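Local structure of putative exported protein (Bordetella pertussis, 2DVZ) at residues P29-A37 with F194-P202. The protein binds glutamate as the periplasmic solute receptor BugE, probably for delivery to a membrane transporter of the tripartite tricarboxylate type. Residues are numbered along the deposited sequence; the frame is centred on the assembly and turned at random.
Sequences PGGSTDIIA and FDNLPSSMP. With GLU (glutamic acid), chain G.
Ser-32, in the first turn of helix 32-37, faces Ser-199, in the 197-202 segment, with their CA atoms 5.0 Å apart. The two helical segments run almost at right angles (91°), and their axes approach to 8.6 Å. Ser-32 reaches across to the other segment: with chi1 at -56° its hydroxyl lies beside its own backbone N and accepts a bent hydrogen bond from the backbone, Ser-199 N to Ser-32 OG 3.2 Å (140° at the hydrogen). The pyrrolidine ring of Pro-198 lies against the same serine, its CD 3.5 Å from Ser-32 OG. Farther along helix 32-37, Ile-35 brings its CD1 to 3.7 Å from Ser-199 CA, while Ile-36 touches the Pro-198 ring more loosely. This is the cleft of a type 2 periplasmic binding protein with glutamate bound, consistent with a closed form; the side-chain carboxylate of the ligand meets the start of helix 32-37. OE1 of the ligand accepts from Thr-33 N at 3.2 Å and from Thr-33 OG1 at 2.6 Å; the helix N-terminus probably adds a favourable field. Ser-85, Ser-149 and Ser-178 bind the ligand from elsewhere in the pocket. A water completes the link between the segments, accepting from Ser-32 N and donating to Asp-195 OD1. The other carboxylate oxygen of Asp-195, OD2, takes two hydroxyls, Ser-199 OG on the syn side but tilted out of the carboxylate plane, and Ser-200 OG on the anti lone pair, which ties the aspartate to the helix that follows it.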
ATOM      1  N   PRO A  29      -9.356   8.507   2.265  1.00 14.55           N
ATOM      2  CA  PRO A  29     -10.349   7.454   2.201  1.00 14.42           C
ATOM      3  C   PRO A  29     -10.395   6.746   0.843  1.00 14.57           C
ATOM      4  O   PRO A  29     -10.215   7.379  -0.228  1.00 14.47           O
ATOM      5  CB  PRO A  29     -11.681   8.205   2.465  1.00 14.01           C
ATOM      6  CG  PRO A  29     -11.285   9.365   3.235  1.00 14.06           C
ATOM      7  CD  PRO A  29      -9.963   9.793   2.670  1.00 14.65           C
ATOM      8  N   GLY A  30     -10.596   5.431   0.900  1.00 14.17           N
ATOM      9  CA  GLY A  30     -10.928   4.690  -0.289  1.00 14.44           C
ATOM     10  C   GLY A  30      -9.713   4.214  -1.038  1.00 14.79           C
ATOM     11  O   GLY A  30      -9.830   3.793  -2.188  1.00 15.91           O
ATOM     12  N   GLY A  31      -8.534   4.305  -0.423  1.00 14.41           N
ATOM     13  CA  GLY A  31      -7.355   3.612  -0.953  1.00 13.38           C
ATOM     14  C   GLY A  31      -7.294   2.250  -0.284  1.00 12.77           C
ATOM     15  O   GLY A  31      -8.178   1.913   0.508  1.00 12.81           O
ATOM     16  N   SER A  32      -6.261   1.464  -0.581  1.00 11.96           N
ATOM     17  CA  SER A  32      -6.139   0.144   0.002  1.00 11.60           C
ATOM     18  C   SER A  32      -5.860   0.195   1.520  1.00 11.31           C
ATOM     19  O   SER A  32      -6.360  -0.656   2.262  1.00 11.92           O
ATOM     20  CB  SER A  32      -5.035  -0.666  -0.723  1.00 11.85           C
ATOM     21  OG  SER A  32      -5.292  -0.736  -2.123  1.00 13.70           O
ATOM     22  N   THR A  33      -5.030   1.143   1.973  1.00 10.23           N
ATOM     23  CA  THR A  33      -4.780   1.325   3.392  1.00 10.18           C
ATOM     24  C   THR A  33      -6.078   1.509   4.153  1.00 10.27           C
ATOM     25  O   THR A  33      -6.355   0.765   5.074  1.00 11.25           O
ATOM     26  CB  THR A  33      -3.869   2.560   3.673  1.00 10.25           C
ATOM     27  OG1 THR A  33      -2.859   2.649   2.656  1.00 10.40           O
ATOM     28  CG2 THR A  33      -3.246   2.454   5.044  1.00  8.44           C
ATOM     29  N   ASP A  34      -6.873   2.487   3.743  1.00 10.80           N
ATOM     30  CA  ASP A  34      -8.229   2.686   4.266  1.00 11.83           C
ATOM     31  C   ASP A  34      -9.137   1.432   4.167  1.00 12.13           C
ATOM     32  O   ASP A  34      -9.818   1.067   5.134  1.00 11.90           O
ATOM     33  CB  ASP A  34      -8.878   3.843   3.523  1.00 11.60           C
ATOM     34  CG  ASP A  34     -10.160   4.342   4.197  1.00 12.60           C
ATOM     35  OD1 ASP A  34     -10.108   4.705   5.407  1.00 14.83           O
ATOM     36  OD2 ASP A  34     -11.200   4.419   3.493  1.00 10.07           O
ATOM     37  N   ILE A  35      -9.138   0.771   3.009  1.00 12.38           N
ATOM     38  CA  ILE A  35      -9.940  -0.435   2.858  1.00 12.42           C
ATOM     39  C   ILE A  35      -9.617  -1.555   3.846  1.00 12.37           C
ATOM     40  O   ILE A  35     -10.530  -2.092   4.503  1.00 12.74           O
ATOM     41  CB  ILE A  35      -9.910  -1.016   1.404  1.00 12.47           C
ATOM     42  CG1 ILE A  35     -10.637  -0.048   0.460  1.00 12.28           C
ATOM     43  CG2 ILE A  35     -10.604  -2.435   1.387  1.00 11.99           C
ATOM     44  CD1 ILE A  35     -10.278  -0.197  -0.997  1.00 12.26           C
ATOM     45  N   ILE A  36      -8.342  -1.916   3.914  1.00 11.65           N
ATOM     46  CA  ILE A  36      -7.879  -2.969   4.784  1.00 12.67           C
ATOM     47  C   ILE A  36      -7.955  -2.574   6.295  1.00 13.29           C
ATOM     48  O   ILE A  36      -8.384  -3.394   7.138  1.00 12.80           O
ATOM     49  CB  ILE A  36      -6.421  -3.371   4.416  1.00 12.90           C
ATOM     50  CG1 ILE A  36      -6.386  -4.123   3.074  1.00 14.31           C
ATOM     51  CG2 ILE A  36      -5.842  -4.282   5.497  1.00 15.28           C
ATOM     52  CD1 ILE A  36      -5.095  -4.008   2.254  1.00 12.54           C
ATOM     53  N   ALA A  37      -7.512  -1.336   6.610  1.00 13.23           N
ATOM     54  CA  ALA A  37      -7.626  -0.761   7.950  1.00 14.01           C
ATOM     55  C   ALA A  37      -9.038  -0.956   8.496  1.00 14.09           C
ATOM     56  O   ALA A  37      -9.209  -1.508   9.579  1.00 14.83           O
ATOM     57  CB  ALA A  37      -7.248   0.747   7.936  1.00 13.73           C
ATOM     58  N   PHE A 194      -0.909   3.416 -11.289  1.00 11.74           N
ATOM     59  CA  PHE A 194      -0.179   2.411 -10.526  1.00 10.55           C
ATOM     60  C   PHE A 194      -0.835   2.358  -9.169  1.00 11.18           C
ATOM     61  O   PHE A 194      -0.906   3.375  -8.484  1.00 11.64           O
ATOM     62  CB  PHE A 194       1.289   2.795 -10.426  1.00  9.96           C
ATOM     63  CG  PHE A 194       2.043   2.601 -11.712  1.00  8.23           C
ATOM     64  CD1 PHE A 194       2.768   1.422 -11.939  1.00  7.42           C
ATOM     65  CD2 PHE A 194       2.021   3.577 -12.709  1.00  8.31           C
ATOM     66  CE1 PHE A 194       3.444   1.240 -13.144  1.00  8.68           C
ATOM     67  CE2 PHE A 194       2.704   3.384 -13.951  1.00  6.90           C
ATOM     68  CZ  PHE A 194       3.404   2.231 -14.156  1.00  7.85           C
ATOM     69  N   ASP A 195      -1.367   1.195  -8.801  1.00 11.32           N
ATOM     70  CA  ASP A 195      -2.076   1.059  -7.549  1.00 11.26           C
ATOM     71  C   ASP A 195      -1.732  -0.220  -6.784  1.00 11.71           C
ATOM     72  O   ASP A 195      -1.074  -1.144  -7.313  1.00 10.95           O
ATOM     73  CB  ASP A 195      -3.592   1.121  -7.783  1.00 11.29           C
ATOM     74  CG  ASP A 195      -4.361   1.535  -6.541  1.00 12.49           C
ATOM     75  OD1 ASP A 195      -3.717   1.933  -5.538  1.00 14.48           O
ATOM     76  OD2 ASP A 195      -5.610   1.463  -6.563  1.00 12.67           O
ATOM     77  N   ASN A 196      -2.157  -0.224  -5.517  1.00 11.84           N
ATOM     78  CA  ASN A 196      -2.244  -1.416  -4.721  1.00 11.81           C
ATOM     79  C   ASN A 196      -3.585  -1.958  -5.122  1.00 11.78           C
ATOM     80  O   ASN A 196      -4.546  -1.213  -5.275  1.00 12.45           O
ATOM     81  CB  ASN A 196      -2.205  -1.105  -3.201  1.00 12.30           C
ATOM     82  CG  ASN A 196      -1.238   0.076  -2.831  1.00 11.68           C
ATOM     83  OD1 ASN A 196      -1.698   1.138  -2.404  1.00 13.33           O
ATOM     84  ND2 ASN A 196       0.060  -0.115  -2.998  1.00  8.16           N
ATOM     85  N   LEU A 197      -3.652  -3.268  -5.296  1.00 11.84           N
ATOM     86  CA  LEU A 197      -4.807  -3.903  -5.937  1.00 10.95           C
ATOM     87  C   LEU A 197      -6.189  -3.646  -5.288  1.00 10.74           C
ATOM     88  O   LEU A 197      -7.127  -3.324  -6.008  1.00 11.78           O
ATOM     89  CB  LEU A 197      -4.497  -5.395  -6.246  1.00 10.96           C
ATOM     90  CG  LEU A 197      -5.492  -6.252  -7.070  1.00 11.26           C
ATOM     91  CD1 LEU A 197      -6.065  -5.530  -8.365  1.00  9.17           C
ATOM     92  CD2 LEU A 197      -4.855  -7.599  -7.384  1.00  9.36           C
ATOM     93  N   PRO A 198      -6.329  -3.771  -3.948  1.00 10.13           N
ATOM     94  CA  PRO A 198      -7.667  -3.591  -3.348  1.00  9.96           C
ATOM     95  C   PRO A 198      -8.527  -2.374  -3.764  1.00 10.68           C
ATOM     96  O   PRO A 198      -9.747  -2.535  -3.863  1.00 11.13           O
ATOM     97  CB  PRO A 198      -7.386  -3.606  -1.839  1.00  8.41           C
ATOM     98  CG  PRO A 198      -6.169  -4.459  -1.744  1.00  8.80           C
ATOM     99  CD  PRO A 198      -5.335  -4.132  -2.916  1.00  9.54           C
ATOM    100  N   SER A 199      -7.936  -1.188  -3.952  1.00 11.83           N
ATOM    101  CA  SER A 199      -8.718   0.015  -4.323  1.00 13.07           C
ATOM    102  C   SER A 199      -9.122   0.040  -5.799  1.00 13.91           C
ATOM    103  O   SER A 199     -10.145   0.640  -6.165  1.00 15.16           O
ATOM    104  CB  SER A 199      -7.993   1.335  -3.964  1.00 12.81           C
ATOM    105  OG  SER A 199      -6.597   1.218  -4.136  1.00 13.19           O
ATOM    106  N   SER A 200      -8.312  -0.588  -6.648  1.00 13.93           N
ATOM    107  CA  SER A 200      -8.628  -0.675  -8.049  1.00 13.55           C
ATOM    108  C   SER A 200      -9.515  -1.880  -8.320  1.00 13.42           C
ATOM    109  O   SER A 200     -10.215  -1.901  -9.310  1.00 12.49           O
ATOM    110  CB  SER A 200      -7.326  -0.761  -8.863  1.00 13.72           C
ATOM    111  OG  SER A 200      -6.659   0.508  -8.910  1.00 14.79           O
HETATM  112  N   MSE A 201      -9.474  -2.888  -7.452  1.00 14.38           N
HETATM  113  CA  MSE A 201     -10.238  -4.135  -7.660  1.00 15.61           C
HETATM  114  C   MSE A 201     -11.710  -3.998  -8.057  1.00 16.46           C
HETATM  115  O   MSE A 201     -12.099  -4.649  -9.027  1.00 16.98           O
HETATM  116  CB  MSE A 201     -10.073  -5.160  -6.517  1.00 15.68           C
HETATM  117  CG  MSE A 201     -10.753  -6.517  -6.821  1.00 17.61           C
HETATM  118 SE   MSE A 201      -9.868  -7.477  -8.369  1.00 25.70          SE
HETATM  119  CE  MSE A 201      -8.486  -8.466  -7.391  1.00 21.84           C
ATOM    120  N   PRO A 202     -12.533  -3.193  -7.322  1.00 16.80           N
ATOM    121  CA  PRO A 202     -13.949  -2.995  -7.737  1.00 17.39           C
ATOM    122  C   PRO A 202     -14.140  -2.450  -9.149  1.00 17.66           C
ATOM    123  O   PRO A 202     -15.079  -2.873  -9.842  1.00 17.58           O
ATOM    124  CB  PRO A 202     -14.491  -1.980  -6.707  1.00 17.34           C
ATOM    125  CG  PRO A 202     -13.611  -2.193  -5.488  1.00 17.34           C
ATOM    126  CD  PRO A 202     -12.240  -2.470  -6.066  1.00 17.00           C
TER
HETATM  127  N   GLU G1055       0.460   3.863  -1.664  1.00 11.71           N
HETATM  128  CA  GLU G1055       0.047   3.391  -0.328  1.00 11.29           C
HETATM  129  C   GLU G1055       0.851   2.182   0.123  1.00 12.00           C
HETATM  130  O   GLU G1055       0.368   1.065   0.332  1.00 12.47           O
HETATM  131  CB  GLU G1055      -1.462   3.174  -0.272  1.00 11.17           C
HETATM  132  CG  GLU G1055      -2.239   4.328  -0.930  1.00  8.76           C
HETATM  133  CD  GLU G1055      -3.598   4.568  -0.339  1.00  9.91           C
HETATM  134  OE1 GLU G1055      -3.935   3.839   0.617  1.00 10.90           O
HETATM  135  OE2 GLU G1055      -4.332   5.509  -0.808  1.00 10.40           O
HETATM  136  OXT GLU G1055       2.062   2.340   0.349  1.00 12.13           O
HETATM  137  O   HOH W   1      -4.088   1.907  -2.548  1.00 13.07           O